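Local structure of methylmalonate-semialdehyde dehydrogenase (Oceanimonas doudoroffii, 4ZZ7) at residues A[103-117]-A[153-167]. The protein probably catalyses the NAD- and coenzyme A-dependent oxidation of methylmalonate semialdehyde, as a member of the aldehyde dehydrogenase family. Residues are numbered along the deposited sequence; the frame is centred on the assembly and turned at random.
Sequences ELQRGIENVEYACGA and FPVMVPLWMFPMAIV
L159 lies on the backbone of G107, its CD1 3.5 Å from G107 CA; with no side chain there, the axes of helices 103-115 and 156-167 approach to 8.2 Å, almost parallel at 7°. The other branch of L159, CD2, meets V111 CG2, which also touches P163 CG; P163, with no N-H to give, lies at the kink of helix 156-167, where the N atoms of P163 and M164 make no bond to the preceding turn. Further along, small A114 and A117 make room for V167, whose CG2 lies 3.6 Å from A117 CB, while the bent chain of M164 brings CE to Y113 CD2. At the other end M156 is a knob among E103, R106, G107 and N110. Its CG, anti to the backbone N (chi1 -178°), sends the chain out to SD over one face of the R106 guanidinium, and the bend at chi3 (72°) turns CE onto the centre of the F153 ring.

The polar edge belongs to E103. Its extended chain brings OE2 to the start of helix 156-167, where V155 N meets it almost end-on, in line with its bond to CD (2.8 Å), and M156 N reaches its anti lone pair at 3.1 Å. The carboxylate carbon sits at the edge of the F153 ring, and OE1 forms a salt bridge with K95. Cutting E103 back to an alanine removes the carboxylate, and the V155 and M156 amides and K95 would probably lose this buried partner, leaving 153-155 freer to shift. F153 lies beside C283, an NAD-binding residue and probably the family's catalytic cysteine, and W160 touches NAD; the pair thus adjoins the nucleotide site, helix 156-167 following strand 144-148 of the mainly parallel, Rossmann-like NAD-binding domain.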
loop_
_atom_site.group_PDB
_atom_site.type_symbol
_atom_site.label_atom_id
_atom_site.label_comp_id
_atom_site.label_asym_id
_atom_site.label_seq_id
_atom_site.Cartn_x
_atom_site.Cartn_y
_atom_site.Cartn_z
ATOM N N GLU A 103 27.558 12.995 -0.396
ATOM C CA GLU A 103 26.446 13.835 -0.848
ATOM C C GLU A 103 25.919 13.324 -2.181
ATOM O O GLU A 103 24.715 13.098 -2.336
ATOM C CB GLU A 103 26.880 15.314 -0.991
ATOM C CG GLU A 103 25.822 16.191 -1.677
ATOM C CD GLU A 103 26.079 17.687 -1.672
ATOM O OE1 GLU A 103 27.049 18.175 -1.067
ATOM O OE2 GLU A 103 25.264 18.384 -2.282
ATOM N N LEU A 104 26.822 13.175 -3.141
ATOM C CA LEU A 104 26.463 12.694 -4.473
ATOM C C LEU A 104 25.775 11.316 -4.445
ATOM O O LEU A 104 24.817 11.088 -5.174
ATOM C CB LEU A 104 27.697 12.655 -5.390
ATOM C CG LEU A 104 27.433 12.109 -6.796
ATOM C CD1 LEU A 104 26.359 12.906 -7.532
ATOM C CD2 LEU A 104 28.713 12.082 -7.608
ATOM N N GLN A 105 26.268 10.419 -3.599
ATOM C CA GLN A 105 25.715 9.069 -3.501
ATOM C C GLN A 105 24.284 9.053 -2.968
ATOM O O GLN A 105 23.475 8.260 -3.405
ATOM C CB GLN A 105 26.586 8.190 -2.610
ATOM C CG GLN A 105 26.328 6.703 -2.790
ATOM C CD GLN A 105 26.881 6.177 -4.124
ATOM O OE1 GLN A 105 27.968 6.596 -4.594
ATOM N NE2 GLN A 105 26.145 5.241 -4.737
ATOM N N ARG A 106 23.989 9.919 -2.013
ATOM C CA ARG A 106 22.633 10.029 -1.470
ATOM C C ARG A 106 21.670 10.648 -2.492
ATOM O O ARG A 106 20.502 10.283 -2.588
ATOM C CB ARG A 106 22.644 10.828 -0.143
ATOM C CG ARG A 106 23.404 10.147 1.005
ATOM C CD ARG A 106 22.588 10.062 2.291
ATOM N NE ARG A 106 22.094 11.359 2.807
ATOM C CZ ARG A 106 22.797 12.237 3.544
ATOM N NH1 ARG A 106 24.082 12.020 3.848
ATOM N NH2 ARG A 106 22.214 13.363 3.972
ATOM N N GLY A 107 22.176 11.588 -3.266
ATOM C CA GLY A 107 21.417 12.157 -4.366
ATOM C C GLY A 107 21.051 11.138 -5.420
ATOM O O GLY A 107 19.904 11.037 -5.817
ATOM N N ILE A 108 22.040 10.370 -5.865
ATOM C CA ILE A 108 21.815 9.284 -6.804
ATOM C C ILE A 108 20.793 8.338 -6.223
ATOM O O ILE A 108 19.952 7.830 -6.950
ATOM C CB ILE A 108 23.109 8.500 -7.107
ATOM C CG1 ILE A 108 24.114 9.365 -7.894
ATOM C CG2 ILE A 108 22.810 7.230 -7.913
ATOM C CD1 ILE A 108 25.545 8.880 -7.741
ATOM N N GLU A 109 20.857 8.109 -4.913
ATOM C CA GLU A 109 19.858 7.280 -4.238
ATOM C C GLU A 109 18.455 7.793 -4.498
ATOM O O GLU A 109 17.569 7.008 -4.831
ATOM C CB GLU A 109 20.153 7.129 -2.742
ATOM C CG GLU A 109 21.311 6.151 -2.518
ATOM C CD GLU A 109 21.604 5.807 -1.067
ATOM O OE1 GLU A 109 22.488 4.945 -0.840
ATOM O OE2 GLU A 109 20.940 6.377 -0.170
ATOM N N ASN A 110 18.273 9.108 -4.412
ATOM C CA ASN A 110 16.981 9.747 -4.755
ATOM C C ASN A 110 16.571 9.552 -6.208
ATOM O O ASN A 110 15.369 9.593 -6.516
ATOM C CB ASN A 110 17.002 11.260 -4.509
ATOM C CG ASN A 110 17.067 11.637 -3.039
ATOM O OD1 ASN A 110 17.968 12.369 -2.625
ATOM N ND2 ASN A 110 16.093 11.185 -2.259
ATOM N N VAL A 111 17.567 9.409 -7.089
ATOM C CA VAL A 111 17.346 9.167 -8.515
ATOM C C VAL A 111 16.910 7.731 -8.694
ATOM O O VAL A 111 16.007 7.454 -9.484
ATOM C CB VAL A 111 18.624 9.471 -9.341
ATOM C CG1 VAL A 111 18.462 9.101 -10.809
ATOM C CG2 VAL A 111 18.973 10.944 -9.230
ATOM N N GLU A 112 17.555 6.827 -7.953
ATOM C CA GLU A 112 17.215 5.417 -7.999
ATOM C C GLU A 112 15.768 5.251 -7.632
ATOM O O GLU A 112 15.003 4.647 -8.360
ATOM C CB GLU A 112 18.078 4.639 -7.035
ATOM C CG GLU A 112 19.517 4.551 -7.495
ATOM C CD GLU A 112 20.416 3.831 -6.529
ATOM O OE1 GLU A 112 21.573 3.561 -6.933
ATOM O OE2 GLU A 112 19.984 3.547 -5.387
ATOM N N TYR A 113 15.376 5.844 -6.520
ATOM C CA TYR A 113 13.985 5.775 -6.107
ATOM C C TYR A 113 13.016 6.293 -7.188
ATOM O O TYR A 113 11.972 5.710 -7.416
ATOM C CB TYR A 113 13.779 6.477 -4.755
ATOM C CG TYR A 113 12.420 6.210 -4.115
ATOM C CD1 TYR A 113 12.010 4.920 -3.798
ATOM C CD2 TYR A 113 11.548 7.250 -3.832
ATOM C CE1 TYR A 113 10.774 4.678 -3.230
ATOM C CE2 TYR A 113 10.315 7.013 -3.255
ATOM C CZ TYR A 113 9.924 5.726 -2.965
ATOM O OH TYR A 113 8.683 5.497 -2.392
ATOM N N ALA A 114 13.386 7.353 -7.883
ATOM C CA ALA A 114 12.523 7.963 -8.919
ATOM C C ALA A 114 12.351 7.071 -10.134
ATOM O O ALA A 114 11.342 7.165 -10.849
ATOM C CB ALA A 114 13.105 9.301 -9.359
ATOM N N CYS A 115 13.349 6.207 -10.361
ATOM C CA CYS A 115 13.282 5.255 -11.450
ATOM C C CYS A 115 12.048 4.358 -11.294
ATOM O O CYS A 115 11.469 3.921 -12.298
ATOM C CB CYS A 115 14.586 4.454 -11.548
ATOM S SG CYS A 115 16.055 5.431 -12.035
ATOM N N GLY A 116 11.622 4.127 -10.049
ATOM C CA GLY A 116 10.428 3.333 -9.763
ATOM C C GLY A 116 9.074 4.042 -9.861
ATOM O O GLY A 116 8.087 3.575 -9.297
ATOM N N ALA A 117 8.999 5.127 -10.631
ATOM C CA ALA A 117 7.782 5.955 -10.703
ATOM C C ALA A 117 6.521 5.187 -10.949
ATOM O O ALA A 117 5.505 5.506 -10.378
ATOM C CB ALA A 117 7.912 7.023 -11.766
ATOM N N PHE A 153 24.175 21.589 0.626
ATOM C CA PHE A 153 24.042 20.411 -0.231
ATOM C C PHE A 153 23.584 20.807 -1.625
ATOM O O PHE A 153 22.454 20.555 -2.023
ATOM C CB PHE A 153 23.023 19.449 0.327
ATOM C CG PHE A 153 23.448 18.754 1.569
ATOM C CD1 PHE A 153 24.484 17.832 1.537
ATOM C CD2 PHE A 153 22.781 18.962 2.763
ATOM C CE1 PHE A 153 24.869 17.158 2.694
ATOM C CE2 PHE A 153 23.161 18.291 3.912
ATOM C CZ PHE A 153 24.202 17.389 3.877
ATOM N N PRO A 154 24.475 21.379 -2.400
ATOM C CA PRO A 154 24.064 21.937 -3.655
ATOM C C PRO A 154 23.716 20.898 -4.704
ATOM O O PRO A 154 23.195 21.250 -5.770
ATOM C CB PRO A 154 25.298 22.700 -4.087
ATOM C CG PRO A 154 26.416 21.878 -3.543
ATOM C CD PRO A 154 25.923 21.437 -2.214
ATOM N N VAL A 155 24.046 19.643 -4.426
ATOM C CA VAL A 155 23.699 18.530 -5.313
ATOM C C VAL A 155 22.545 17.680 -4.777
ATOM O O VAL A 155 21.530 17.493 -5.466
ATOM C CB VAL A 155 24.946 17.664 -5.582
ATOM C CG1 VAL A 155 24.584 16.281 -6.124
ATOM C CG2 VAL A 155 25.859 18.387 -6.567
ATOM N N MET A 156 22.706 17.177 -3.553
ATOM C CA MET A 156 21.773 16.217 -3.008
ATOM C C MET A 156 20.421 16.818 -2.782
ATOM O O MET A 156 19.422 16.206 -3.139
ATOM C CB MET A 156 22.275 15.659 -1.693
ATOM C CG MET A 156 21.363 14.601 -1.055
ATOM S SD MET A 156 21.856 14.253 0.647
ATOM C CE MET A 156 21.306 15.785 1.406
ATOM N N VAL A 157 20.371 18.001 -2.180
ATOM C CA VAL A 157 19.066 18.599 -1.863
ATOM C C VAL A 157 18.291 18.898 -3.161
ATOM O O VAL A 157 17.116 18.592 -3.231
ATOM C CB VAL A 157 19.138 19.798 -0.873
ATOM C CG1 VAL A 157 17.854 20.601 -0.923
ATOM C CG2 VAL A 157 19.334 19.303 0.566
ATOM N N PRO A 158 18.944 19.443 -4.206
ATOM C CA PRO A 158 18.179 19.548 -5.460
ATOM C C PRO A 158 17.677 18.205 -6.003
ATOM O O PRO A 158 16.591 18.157 -6.585
ATOM C CB PRO A 158 19.166 20.222 -6.414
ATOM C CG PRO A 158 19.982 21.084 -5.514
ATOM C CD PRO A 158 20.155 20.276 -4.247
ATOM N N LEU A 159 18.442 17.132 -5.781
ATOM C CA LEU A 159 18.013 15.775 -6.155
ATOM C C LEU A 159 16.888 15.250 -5.259
ATOM O O LEU A 159 16.179 14.311 -5.594
ATOM C CB LEU A 159 19.197 14.820 -6.164
ATOM C CG LEU A 159 20.196 15.107 -7.292
ATOM C CD1 LEU A 159 21.515 14.379 -7.011
ATOM C CD2 LEU A 159 19.646 14.789 -8.697
ATOM N N TRP A 160 16.695 15.876 -4.119
ATOM C CA TRP A 160 15.490 15.641 -3.352
ATOM C C TRP A 160 14.241 15.958 -4.143
ATOM O O TRP A 160 13.211 15.315 -3.964
ATOM C CB TRP A 160 15.491 16.492 -2.078
ATOM C CG TRP A 160 16.416 16.000 -1.011
ATOM C CD1 TRP A 160 17.328 14.988 -1.102
ATOM C CD2 TRP A 160 16.507 16.497 0.321
ATOM N NE1 TRP A 160 17.975 14.818 0.103
ATOM C CE2 TRP A 160 17.491 15.737 0.989
ATOM C CE3 TRP A 160 15.849 17.508 1.018
ATOM C CZ2 TRP A 160 17.822 15.954 2.306
ATOM C CZ3 TRP A 160 16.173 17.716 2.318
ATOM C CH2 TRP A 160 17.156 16.947 2.959
ATOM N N MET A 161 14.329 16.959 -5.006
ATOM C CA MET A 161 13.147 17.592 -5.566
ATOM C C MET A 161 12.847 17.210 -7.007
ATOM O O MET A 161 11.808 16.608 -7.292
ATOM C CB MET A 161 13.304 19.113 -5.461
ATOM C CG MET A 161 13.457 19.623 -4.036
ATOM S SD MET A 161 13.643 21.416 -3.989
ATOM C CE MET A 161 14.167 21.670 -2.288
ATOM N N PHE A 162 13.749 17.572 -7.912
ATOM C CA PHE A 162 13.437 17.484 -9.338
ATOM C C PHE A 162 13.448 16.106 -9.999
ATOM O O PHE A 162 12.697 15.891 -10.939
ATOM C CB PHE A 162 14.242 18.493 -10.158
ATOM C CG PHE A 162 15.695 18.179 -10.324
ATOM C CD1 PHE A 162 16.123 17.312 -11.314
ATOM C CD2 PHE A 162 16.639 18.831 -9.559
ATOM C CE1 PHE A 162 17.471 17.078 -11.514
ATOM C CE2 PHE A 162 17.981 18.594 -9.740
ATOM C CZ PHE A 162 18.404 17.723 -10.727
ATOM N N PRO A 163 14.291 15.172 -9.532
ATOM C CA PRO A 163 14.101 13.826 -10.064
ATOM C C PRO A 163 12.653 13.379 -9.882
ATOM O O PRO A 163 11.988 13.070 -10.855
ATOM C CB PRO A 163 15.076 12.982 -9.239
ATOM C CG PRO A 163 16.160 13.931 -8.913
ATOM C CD PRO A 163 15.459 15.236 -8.642
ATOM N N MET A 164 12.159 13.428 -8.652
ATOM C CA MET A 164 10.837 12.870 -8.350
ATOM C C MET A 164 9.746 13.728 -8.977
ATOM O O MET A 164 8.764 13.194 -9.494
ATOM C CB MET A 164 10.596 12.743 -6.836
ATOM C CG MET A 164 9.213 12.190 -6.461
ATOM S SD MET A 164 8.876 10.536 -7.097
ATOM C CE MET A 164 9.948 9.601 -6.023
ATOM N N ALA A 165 9.916 15.046 -8.936
ATOM C CA ALA A 165 8.922 15.946 -9.492
ATOM C C ALA A 165 8.770 15.706 -10.990
ATOM O O ALA A 165 7.646 15.625 -11.504
ATOM C CB ALA A 165 9.305 17.382 -9.206
ATOM N N ILE A 166 9.901 15.565 -11.678
ATOM C CA ILE A 166 9.902 15.411 -13.133
ATOM C C ILE A 166 9.282 14.069 -13.507
ATOM O O ILE A 166 8.366 13.992 -14.314
ATOM C CB ILE A 166 11.314 15.549 -13.721
ATOM C CG1 ILE A 166 11.718 17.027 -13.709
ATOM C CG2 ILE A 166 11.372 15.024 -15.142
ATOM C CD1 ILE A 166 13.195 17.282 -13.901
ATOM N N VAL A 167 9.756 13.011 -12.880
ATOM C CA VAL A 167 9.269 11.681 -13.198
ATOM C C VAL A 167 7.769 11.571 -12.899
ATOM O O VAL A 167 7.080 10.782 -13.540
ATOM C CB VAL A 167 10.094 10.603 -12.461
ATOM C CG1 VAL A 167 9.497 10.250 -11.093
ATOM C CG2 VAL A 167 10.227 9.372 -13.321
#